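Local coordinates for protein PCP domain (Thermobifida fusca, PDB 7KW3) that probably carries amino acid or peptide intermediates as thioesters on a phosphopantetheine arm between the catalytic domains of a non-ribosomal peptide synthetase, at residues Gly27-Phe33 with Val61-Val67; Arg50-Ile56 with Ala74-Thr78; Ala9-Cys14 with Val67-Ala71. All blocks are in the same frame, centred on the assembly; numbering follows the deposited sequence.

Contact 1 of 3, residues Gly27-Phe33 with Val61-Val67; sequences GADADFF and VFRHPVV
Two backbone hydrogen bonds tie Gly27-Phe33 to Val61-Val67 around a single bridge between Asp31 and Val66. Val67 N donates to Ala30 O at 3.0 Å. Phe32 N donates to Pro65 O at 2.9 Å. Tyr17 OH of helix 8-21 also bonds Pro65 O, giving this carbonyl two partners. Ala30 O gains a CA-H...O contact from Val66 CA, 3.2 Å away.

With CG anti to the backbone N (chi1 -176°), the Asp31 carboxylate lies along the Pro65 ring, OD1 being 3.7 Å from Pro65 CB. That oxygen accepts a bond from Ala34 N and a weak one from Phe33 N.

Outward from the bridge the contact turns aromatic. Phe33 CZ rests over one face of the Phe62 ring, away from the ring centre, and the two planes make an angle of 35°. The edge of the Phe33 ring meets Pro65 CB, 3.6 Å from CD2, and Val61 O. Val61 CG1 touches both Phe32 CD2 and Phe33 CE2. At the other end, Val67 CB packs on Ala28 O at 3.3 Å.

The isolated bridge fastens the long loop between helices 8-21 and 39-51 to the short turn from helix 58-63 into helix 67-73. These are the four helices of the bundle, a fold expected of carrier-protein domains of this family. Phe32 meets Tyr17 edge-to-face and reaches Leu45 of helix 39-51, while Phe33 touches Thr42 of the same helix.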
loop_
_atom_site.group_PDB
_atom_site.type_symbol
_atom_site.label_atom_id
_atom_site.label_comp_id
_atom_site.label_asym_id
_atom_site.label_seq_id
_atom_site.Cartn_x
_atom_site.Cartn_y
_atom_site.Cartn_z
ATOM N N GLY A 27 -8.269 1.313 -5.547
ATOM C CA GLY A 27 -7.651 1.361 -6.856
ATOM C C GLY A 27 -6.143 1.538 -6.802
ATOM O O GLY A 27 -5.555 1.967 -5.808
ATOM N N ALA A 28 -5.494 1.204 -7.914
ATOM C CA ALA A 28 -4.048 1.374 -7.970
ATOM C C ALA A 28 -3.613 2.835 -7.919
ATOM O O ALA A 28 -2.427 3.100 -7.719
ATOM C CB ALA A 28 -3.494 0.711 -9.229
ATOM N N ASP A 29 -4.528 3.782 -8.098
ATOM C CA ASP A 29 -4.223 5.198 -7.989
ATOM C C ASP A 29 -4.635 5.788 -6.641
ATOM O O ASP A 29 -4.605 7.010 -6.475
ATOM C CB ASP A 29 -4.900 5.959 -9.130
ATOM C CG ASP A 29 -6.410 5.725 -9.175
ATOM O OD1 ASP A 29 -6.949 4.939 -8.356
ATOM O OD2 ASP A 29 -7.060 6.335 -10.043
ATOM N N ALA A 30 -5.007 4.956 -5.674
ATOM C CA ALA A 30 -5.483 5.455 -4.393
ATOM C C ALA A 30 -4.357 6.067 -3.569
ATOM O O ALA A 30 -3.232 5.552 -3.536
ATOM C CB ALA A 30 -6.138 4.330 -3.603
ATOM N N ASP A 31 -4.682 7.173 -2.901
ATOM C CA ASP A 31 -3.773 7.880 -2.009
ATOM C C ASP A 31 -4.078 7.441 -0.585
ATOM O O ASP A 31 -5.201 7.635 -0.103
ATOM C CB ASP A 31 -3.944 9.395 -2.154
ATOM C CG ASP A 31 -2.943 10.191 -1.314
ATOM O OD1 ASP A 31 -2.907 10.014 -0.076
ATOM O OD2 ASP A 31 -2.194 11.004 -1.904
ATOM N N PHE A 32 -3.071 6.878 0.091
ATOM C CA PHE A 32 -3.295 6.285 1.410
ATOM C C PHE A 32 -3.834 7.311 2.407
ATOM O O PHE A 32 -4.768 7.018 3.166
ATOM C CB PHE A 32 -1.998 5.653 1.917
ATOM C CG PHE A 32 -2.160 4.835 3.165
ATOM C CD1 PHE A 32 -2.834 3.621 3.137
ATOM C CD2 PHE A 32 -1.610 5.262 4.368
ATOM C CE1 PHE A 32 -2.972 2.852 4.288
ATOM C CE2 PHE A 32 -1.737 4.492 5.524
ATOM C CZ PHE A 32 -2.423 3.286 5.483
ATOM N N PHE A 33 -3.292 8.529 2.397
ATOM C CA PHE A 33 -3.749 9.524 3.362
ATOM C C PHE A 33 -5.038 10.207 2.927
ATOM O O PHE A 33 -5.830 10.621 3.782
ATOM C CB PHE A 33 -2.627 10.531 3.631
ATOM C CG PHE A 33 -1.421 9.884 4.228
ATOM C CD1 PHE A 33 -1.388 9.571 5.589
ATOM C CD2 PHE A 33 -0.368 9.488 3.418
ATOM C CE1 PHE A 33 -0.295 8.922 6.139
ATOM C CE2 PHE A 33 0.733 8.838 3.958
ATOM C CZ PHE A 33 0.768 8.553 5.325
ATOM N N VAL A 61 5.823 5.257 2.621
ATOM C CA VAL A 61 4.399 5.561 2.566
ATOM C C VAL A 61 4.167 7.067 2.603
ATOM O O VAL A 61 3.396 7.609 1.802
ATOM C CB VAL A 61 3.664 4.841 3.706
ATOM C CG1 VAL A 61 2.191 5.261 3.752
ATOM C CG2 VAL A 61 3.824 3.324 3.539
ATOM N N PHE A 62 4.848 7.773 3.515
ATOM C CA PHE A 62 4.637 9.212 3.609
ATOM C C PHE A 62 5.120 9.925 2.353
ATOM O O PHE A 62 4.493 10.891 1.906
ATOM C CB PHE A 62 5.317 9.764 4.868
ATOM C CG PHE A 62 4.539 9.492 6.136
ATOM C CD1 PHE A 62 3.565 10.384 6.581
ATOM C CD2 PHE A 62 4.761 8.340 6.868
ATOM C CE1 PHE A 62 2.838 10.133 7.743
ATOM C CE2 PHE A 62 4.050 8.080 8.016
ATOM C CZ PHE A 62 3.078 8.979 8.459
ATOM N N ARG A 63 6.196 9.435 1.745
ATOM C CA ARG A 63 6.730 10.079 0.551
ATOM C C ARG A 63 5.995 9.642 -0.725
ATOM O O ARG A 63 5.898 10.427 -1.671
ATOM C CB ARG A 63 8.238 9.798 0.471
ATOM C CG ARG A 63 8.873 10.041 -0.874
ATOM C CD ARG A 63 9.586 11.380 -0.989
ATOM N NE ARG A 63 9.809 11.691 -2.402
ATOM C CZ ARG A 63 10.543 12.703 -2.852
ATOM N NH1 ARG A 63 11.150 13.524 -2.000
ATOM N NH2 ARG A 63 10.671 12.887 -4.160
ATOM N N HIS A 64 5.441 8.428 -0.769
ATOM C CA HIS A 64 4.771 7.910 -1.968
ATOM C C HIS A 64 3.436 7.290 -1.587
ATOM O O HIS A 64 3.278 6.068 -1.623
ATOM C CB HIS A 64 5.636 6.872 -2.683
ATOM C CG HIS A 64 7.025 7.344 -2.967
ATOM N ND1 HIS A 64 7.297 8.353 -3.867
ATOM C CD2 HIS A 64 8.219 6.947 -2.470
ATOM C CE1 HIS A 64 8.601 8.556 -3.913
ATOM N NE2 HIS A 64 9.184 7.712 -3.081
ATOM N N PRO A 65 2.453 8.106 -1.206
ATOM C CA PRO A 65 1.205 7.534 -0.668
ATOM C C PRO A 65 0.303 6.892 -1.720
ATOM O O PRO A 65 -0.625 6.163 -1.342
ATOM C CB PRO A 65 0.525 8.734 0.005
ATOM C CG PRO A 65 1.103 9.941 -0.685
ATOM C CD PRO A 65 2.506 9.575 -1.090
ATOM N N VAL A 66 0.542 7.115 -3.007
ATOM C CA VAL A 66 -0.255 6.474 -4.047
ATOM C C VAL A 66 0.258 5.052 -4.268
ATOM O O VAL A 66 1.469 4.836 -4.395
ATOM C CB VAL A 66 -0.210 7.292 -5.345
ATOM C CG1 VAL A 66 -0.978 6.579 -6.443
ATOM C CG2 VAL A 66 -0.791 8.686 -5.106
ATOM N N VAL A 67 -0.677 4.090 -4.330
ATOM C CA VAL A 67 -0.347 2.664 -4.457
ATOM C C VAL A 67 0.715 2.443 -5.536
ATOM O O VAL A 67 1.763 1.839 -5.285
ATOM C CB VAL A 67 -1.615 1.836 -4.757
ATOM C CG1 VAL A 67 -1.258 0.394 -5.111
ATOM C CG2 VAL A 67 -2.595 1.856 -3.578
#

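Contact 2 of 3, residues Arg50-Ile56 with Ala74-Thr78; sequences RSAGWEI and AQPVT
This is a short antiparallel beta pairing at the surface, between strand 54-55 and the last strand, 75-76. Glu55 and Gln75 form the hydrogen-bonded pair. Glu55 N donates to Gln75 O at 2.7 Å, almost straight at 176°. Gln75 N returns a bond to Glu55 O at 3.1 Å. Trp54 and Pro76 are the neighbouring non-hydrogen-bonded pair, and Val77 N closes the pairing with a bond to Gly53 O at 2.8 Å. Gly53, at positive phi, is the C-prime residue of the Schellman motif ending helix 39-51.

Trp54 and Pro76 share one face of the sheet. The indole comes obliquely across the proline, with CZ3 3.7 Å from Pro76 CD, and its CE3 approaches Ala74 CB. On the Glu55 side, Arg50 NH2 makes a salt bridge of 3.2 Å with Glu55 OE1. Arg50 bends at chi3 (-85°), which brings one face of its guanidinium toward Val77 CG2. A water bonded to Glu55 OE2 and Pro76 O links the strands again.

Ile56 CG2 packs on Ala74 CB, 3.7 Å away. Strand 54-55 follows helix 39-51, and strand 75-76 follows helix 67-73. Trp54 reaches Ala9 and Ala12 of helix 8-21.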
loop_
_atom_site.group_PDB
_atom_site.type_symbol
_atom_site.label_atom_id
_atom_site.label_comp_id
_atom_site.label_asym_id
_atom_site.label_seq_id
_atom_site.Cartn_x
_atom_site.Cartn_y
_atom_site.Cartn_z
ATOM N N ARG A 50 4.619 -6.484 4.153
ATOM C CA ARG A 50 5.653 -7.500 4.261
ATOM C C ARG A 50 5.039 -8.895 4.270
ATOM O O ARG A 50 5.537 -9.801 3.590
ATOM C CB ARG A 50 6.515 -7.262 5.509
ATOM C CG ARG A 50 7.314 -8.477 5.933
ATOM C CD ARG A 50 8.218 -8.183 7.115
ATOM N NE ARG A 50 9.470 -7.608 6.638
ATOM C CZ ARG A 50 10.495 -8.331 6.184
ATOM N NH1 ARG A 50 10.424 -9.666 6.155
ATOM N NH2 ARG A 50 11.603 -7.722 5.766
ATOM N N SER A 51 3.945 -9.089 5.020
ATOM C CA SER A 51 3.257 -10.378 4.982
ATOM C C SER A 51 2.832 -10.740 3.565
ATOM O O SER A 51 2.853 -11.916 3.201
ATOM C CB SER A 51 2.032 -10.378 5.901
ATOM O OG SER A 51 2.391 -10.191 7.255
ATOM N N ALA A 52 2.472 -9.751 2.750
ATOM C CA ALA A 52 2.084 -10.000 1.369
ATOM C C ALA A 52 3.268 -10.069 0.412
ATOM O O ALA A 52 3.058 -10.143 -0.799
ATOM C CB ALA A 52 1.101 -8.930 0.894
ATOM N N GLY A 53 4.494 -10.050 0.912
ATOM C CA GLY A 53 5.654 -10.257 0.075
ATOM C C GLY A 53 6.419 -9.015 -0.342
ATOM O O GLY A 53 7.330 -9.131 -1.168
ATOM N N TRP A 54 6.102 -7.844 0.210
ATOM C CA TRP A 54 6.679 -6.593 -0.265
ATOM C C TRP A 54 7.200 -5.759 0.901
ATOM O O TRP A 54 6.479 -5.484 1.868
ATOM C CB TRP A 54 5.655 -5.828 -1.128
ATOM C CG TRP A 54 5.348 -6.660 -2.337
ATOM C CD1 TRP A 54 4.307 -7.543 -2.488
ATOM C CD2 TRP A 54 6.149 -6.780 -3.523
ATOM N NE1 TRP A 54 4.393 -8.168 -3.709
ATOM C CE2 TRP A 54 5.511 -7.723 -4.364
ATOM C CE3 TRP A 54 7.330 -6.165 -3.964
ATOM C CZ2 TRP A 54 6.021 -8.079 -5.618
ATOM C CZ3 TRP A 54 7.839 -6.515 -5.216
ATOM C CH2 TRP A 54 7.182 -7.470 -6.029
ATOM N N GLU A 55 8.463 -5.369 0.795
ATOM C CA GLU A 55 9.175 -4.639 1.832
ATOM C C GLU A 55 9.079 -3.147 1.547
ATOM O O GLU A 55 9.569 -2.683 0.513
ATOM C CB GLU A 55 10.639 -5.067 1.872
ATOM C CG GLU A 55 11.024 -5.792 3.117
ATOM C CD GLU A 55 12.519 -5.828 3.319
ATOM O OE1 GLU A 55 12.993 -5.255 4.320
ATOM O OE2 GLU A 55 13.219 -6.431 2.478
ATOM N N ILE A 56 8.460 -2.404 2.462
ATOM C CA ILE A 56 8.428 -0.949 2.405
ATOM C C ILE A 56 8.709 -0.405 3.796
ATOM O O ILE A 56 8.659 -1.126 4.795
ATOM C CB ILE A 56 7.081 -0.399 1.898
ATOM C CG1 ILE A 56 5.934 -1.017 2.692
ATOM C CG2 ILE A 56 6.936 -0.644 0.401
ATOM C CD1 ILE A 56 4.575 -0.427 2.387
ATOM N N ALA A 74 8.930 -0.436 -3.544
ATOM C CA ALA A 74 8.971 -1.647 -2.743
ATOM C C ALA A 74 10.055 -2.594 -3.246
ATOM O O ALA A 74 10.470 -2.555 -4.408
ATOM C CB ALA A 74 7.615 -2.357 -2.765
ATOM N N GLN A 75 10.533 -3.437 -2.341
ATOM C CA GLN A 75 11.361 -4.545 -2.751
ATOM C C GLN A 75 10.636 -5.848 -2.450
ATOM O O GLN A 75 9.902 -5.933 -1.460
ATOM C CB GLN A 75 12.732 -4.551 -2.039
ATOM C CG GLN A 75 13.593 -3.358 -2.328
ATOM C CD GLN A 75 14.141 -3.347 -3.743
ATOM O OE1 GLN A 75 13.848 -4.230 -4.539
ATOM N NE2 GLN A 75 14.944 -2.338 -4.059
ATOM N N PRO A 76 10.775 -6.856 -3.299
ATOM C CA PRO A 76 10.251 -8.178 -2.939
ATOM C C PRO A 76 10.925 -8.655 -1.667
ATOM O O PRO A 76 12.112 -8.400 -1.442
ATOM C CB PRO A 76 10.626 -9.057 -4.141
ATOM C CG PRO A 76 11.731 -8.302 -4.843
ATOM C CD PRO A 76 11.470 -6.845 -4.593
ATOM N N VAL A 77 10.149 -9.327 -0.817
ATOM C CA VAL A 77 10.719 -9.902 0.393
ATOM C C VAL A 77 11.698 -10.998 0.011
ATOM O O VAL A 77 11.384 -11.879 -0.797
ATOM C CB VAL A 77 9.613 -10.435 1.313
ATOM C CG1 VAL A 77 10.203 -11.379 2.337
ATOM C CG2 VAL A 77 8.919 -9.281 2.009
ATOM N N THR A 78 12.892 -10.945 0.596
ATOM C CA THR A 78 13.982 -11.879 0.304
ATOM C C THR A 78 13.619 -13.366 0.481
ATOM O O THR A 78 13.374 -13.846 1.591
ATOM C CB THR A 78 15.197 -11.550 1.194
ATOM O OG1 THR A 78 14.834 -11.690 2.581
ATOM C CG2 THR A 78 15.678 -10.107 0.917
HETATM O O HOH W 1 12.915 -9.165 3.125
HETATM O O HOH W 2 14.044 -7.553 0.336
#

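Contact 3 of 3, residues Ala9-Cys14 with Val67-Ala71; sequences AEAALC and VADLA
Apolar contacts carry most of the meeting between Ala9-Cys14 and Val67-Ala71. Ala9 CB meets Ala71 CB at 3.7 Å, where the two backbones come nearest. Leu13 holds CG beside its backbone N (chi1 -73°) and sets CD1 against the other helix. There CD1 touches Leu70 CG at 3.7 Å and lies 3.5 Å from Ala71 N. Val67 CG1 is met by Leu13 CB, by Glu10 O and by Cys14 SG, the last at 3.8 Å. The extended Glu10 chain passes alongside, with CG 3.7 Å from Ala71 CB.

The polar link is a water that donates to Glu10 OE1 and to Ala68 O, bridging the helices. Glu10 OE2 accepts a bond from Ala6 N, so both carboxylate oxygens have partners. With an alanine in place of Glu10, the water and Ala6 N would probably be left without their acceptor, and Ala71 CB less covered.

The first and last helices of the four-helix bundle pack here in a buried crossing. The segment axes approach to 8.7 Å at 123°, a closeness that the small Ala9 and Ala71 probably allow. Leu70 also meets Tyr17 further along helix 8-21 and Val61 of helix 58-63.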
loop_
_atom_site.group_PDB
_atom_site.type_symbol
_atom_site.label_atom_id
_atom_site.label_comp_id
_atom_site.label_asym_id
_atom_site.label_seq_id
_atom_site.Cartn_x
_atom_site.Cartn_y
_atom_site.Cartn_z
ATOM N N ALA A 9 3.096 -6.175 -7.318
ATOM C CA ALA A 9 3.277 -5.273 -6.177
ATOM C C ALA A 9 2.086 -4.332 -6.008
ATOM O O ALA A 9 1.590 -4.145 -4.889
ATOM C CB ALA A 9 4.568 -4.469 -6.323
ATOM N N GLU A 10 1.608 -3.734 -7.107
ATOM C CA GLU A 10 0.391 -2.925 -7.039
ATOM C C GLU A 10 -0.777 -3.722 -6.481
ATOM O O GLU A 10 -1.501 -3.235 -5.608
ATOM C CB GLU A 10 0.044 -2.361 -8.418
ATOM C CG GLU A 10 1.019 -1.309 -8.891
ATOM C CD GLU A 10 0.655 -0.701 -10.232
ATOM O OE1 GLU A 10 1.499 0.058 -10.738
ATOM O OE2 GLU A 10 -0.453 -0.956 -10.774
ATOM N N ALA A 11 -0.964 -4.961 -6.954
ATOM C CA ALA A 11 -2.108 -5.756 -6.517
ATOM C C ALA A 11 -2.016 -6.093 -5.040
ATOM O O ALA A 11 -3.022 -6.041 -4.322
ATOM C CB ALA A 11 -2.219 -7.031 -7.347
ATOM N N ALA A 12 -0.816 -6.427 -4.568
ATOM C CA ALA A 12 -0.656 -6.715 -3.153
ATOM C C ALA A 12 -0.948 -5.476 -2.309
ATOM O O ALA A 12 -1.656 -5.562 -1.296
ATOM C CB ALA A 12 0.749 -7.248 -2.887
ATOM N N LEU A 13 -0.451 -4.308 -2.736
ATOM C CA LEU A 13 -0.644 -3.099 -1.936
ATOM C C LEU A 13 -2.097 -2.626 -1.972
ATOM O O LEU A 13 -2.615 -2.143 -0.956
ATOM C CB LEU A 13 0.310 -1.988 -2.397
ATOM C CG LEU A 13 1.783 -2.173 -2.010
ATOM C CD1 LEU A 13 2.669 -1.104 -2.614
ATOM C CD2 LEU A 13 1.935 -2.200 -0.512
ATOM N N CYS A 14 -2.771 -2.752 -3.122
ATOM C CA CYS A 14 -4.205 -2.473 -3.169
ATOM C C CYS A 14 -4.948 -3.280 -2.114
ATOM O O CYS A 14 -5.763 -2.742 -1.356
ATOM C CB CYS A 14 -4.784 -2.794 -4.552
ATOM S SG CYS A 14 -4.392 -1.634 -5.862
ATOM N N VAL A 67 -0.677 4.090 -4.330
ATOM C CA VAL A 67 -0.347 2.664 -4.457
ATOM C C VAL A 67 0.715 2.443 -5.536
ATOM O O VAL A 67 1.763 1.839 -5.285
ATOM C CB VAL A 67 -1.615 1.836 -4.757
ATOM C CG1 VAL A 67 -1.258 0.394 -5.111
ATOM C CG2 VAL A 67 -2.595 1.856 -3.578
ATOM N N ALA A 68 0.455 2.933 -6.750
ATOM C CA ALA A 68 1.370 2.663 -7.856
ATOM C C ALA A 68 2.760 3.219 -7.572
ATOM O O ALA A 68 3.770 2.597 -7.926
ATOM C CB ALA A 68 0.813 3.240 -9.166
ATOM N N ASP A 69 2.837 4.396 -6.949
ATOM C CA ASP A 69 4.137 4.957 -6.602
ATOM C C ASP A 69 4.820 4.142 -5.508
ATOM O O ASP A 69 6.035 3.924 -5.553
ATOM C CB ASP A 69 3.965 6.409 -6.169
ATOM C CG ASP A 69 3.451 7.280 -7.293
ATOM O OD1 ASP A 69 3.806 6.991 -8.459
ATOM O OD2 ASP A 69 2.687 8.234 -7.012
ATOM N N LEU A 70 4.046 3.683 -4.520
ATOM C CA LEU A 70 4.613 2.889 -3.441
ATOM C C LEU A 70 5.113 1.545 -3.962
ATOM O O LEU A 70 6.177 1.066 -3.548
ATOM C CB LEU A 70 3.566 2.713 -2.334
ATOM C CG LEU A 70 4.010 1.986 -1.066
ATOM C CD1 LEU A 70 5.203 2.709 -0.433
ATOM C CD2 LEU A 70 2.851 1.889 -0.081
ATOM N N ALA A 71 4.368 0.933 -4.893
ATOM C CA ALA A 71 4.792 -0.338 -5.466
ATOM C C ALA A 71 6.127 -0.204 -6.177
ATOM O O ALA A 71 6.923 -1.148 -6.185
ATOM C CB ALA A 71 3.724 -0.867 -6.425
HETATM O O HOH W 3 3.833 0.502 -9.818
#

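All three contacts lie in one small helical carrier domain. Contacts 1 and 3 are neighbours, with centres about 8 Å apart. They share Val67, and Ala28 O and Ala68 N form a probable hydrogen bond between them. Contact 1 is nested along the chain within the loop that contact 3 closes. Contact 2 crosses both in chain order. Its centre is about 16 Å from that of contact 1, on the opposite side of the chain's centre, and about 11 Å from that of contact 3. Ile56 touches Val61 of contact 1 and Leu70 of contact 3. Contact 3 joins the first helix to the last; contacts 1 and 2 tie earlier loop and strand to later chain. Together they probably keep the domain compact.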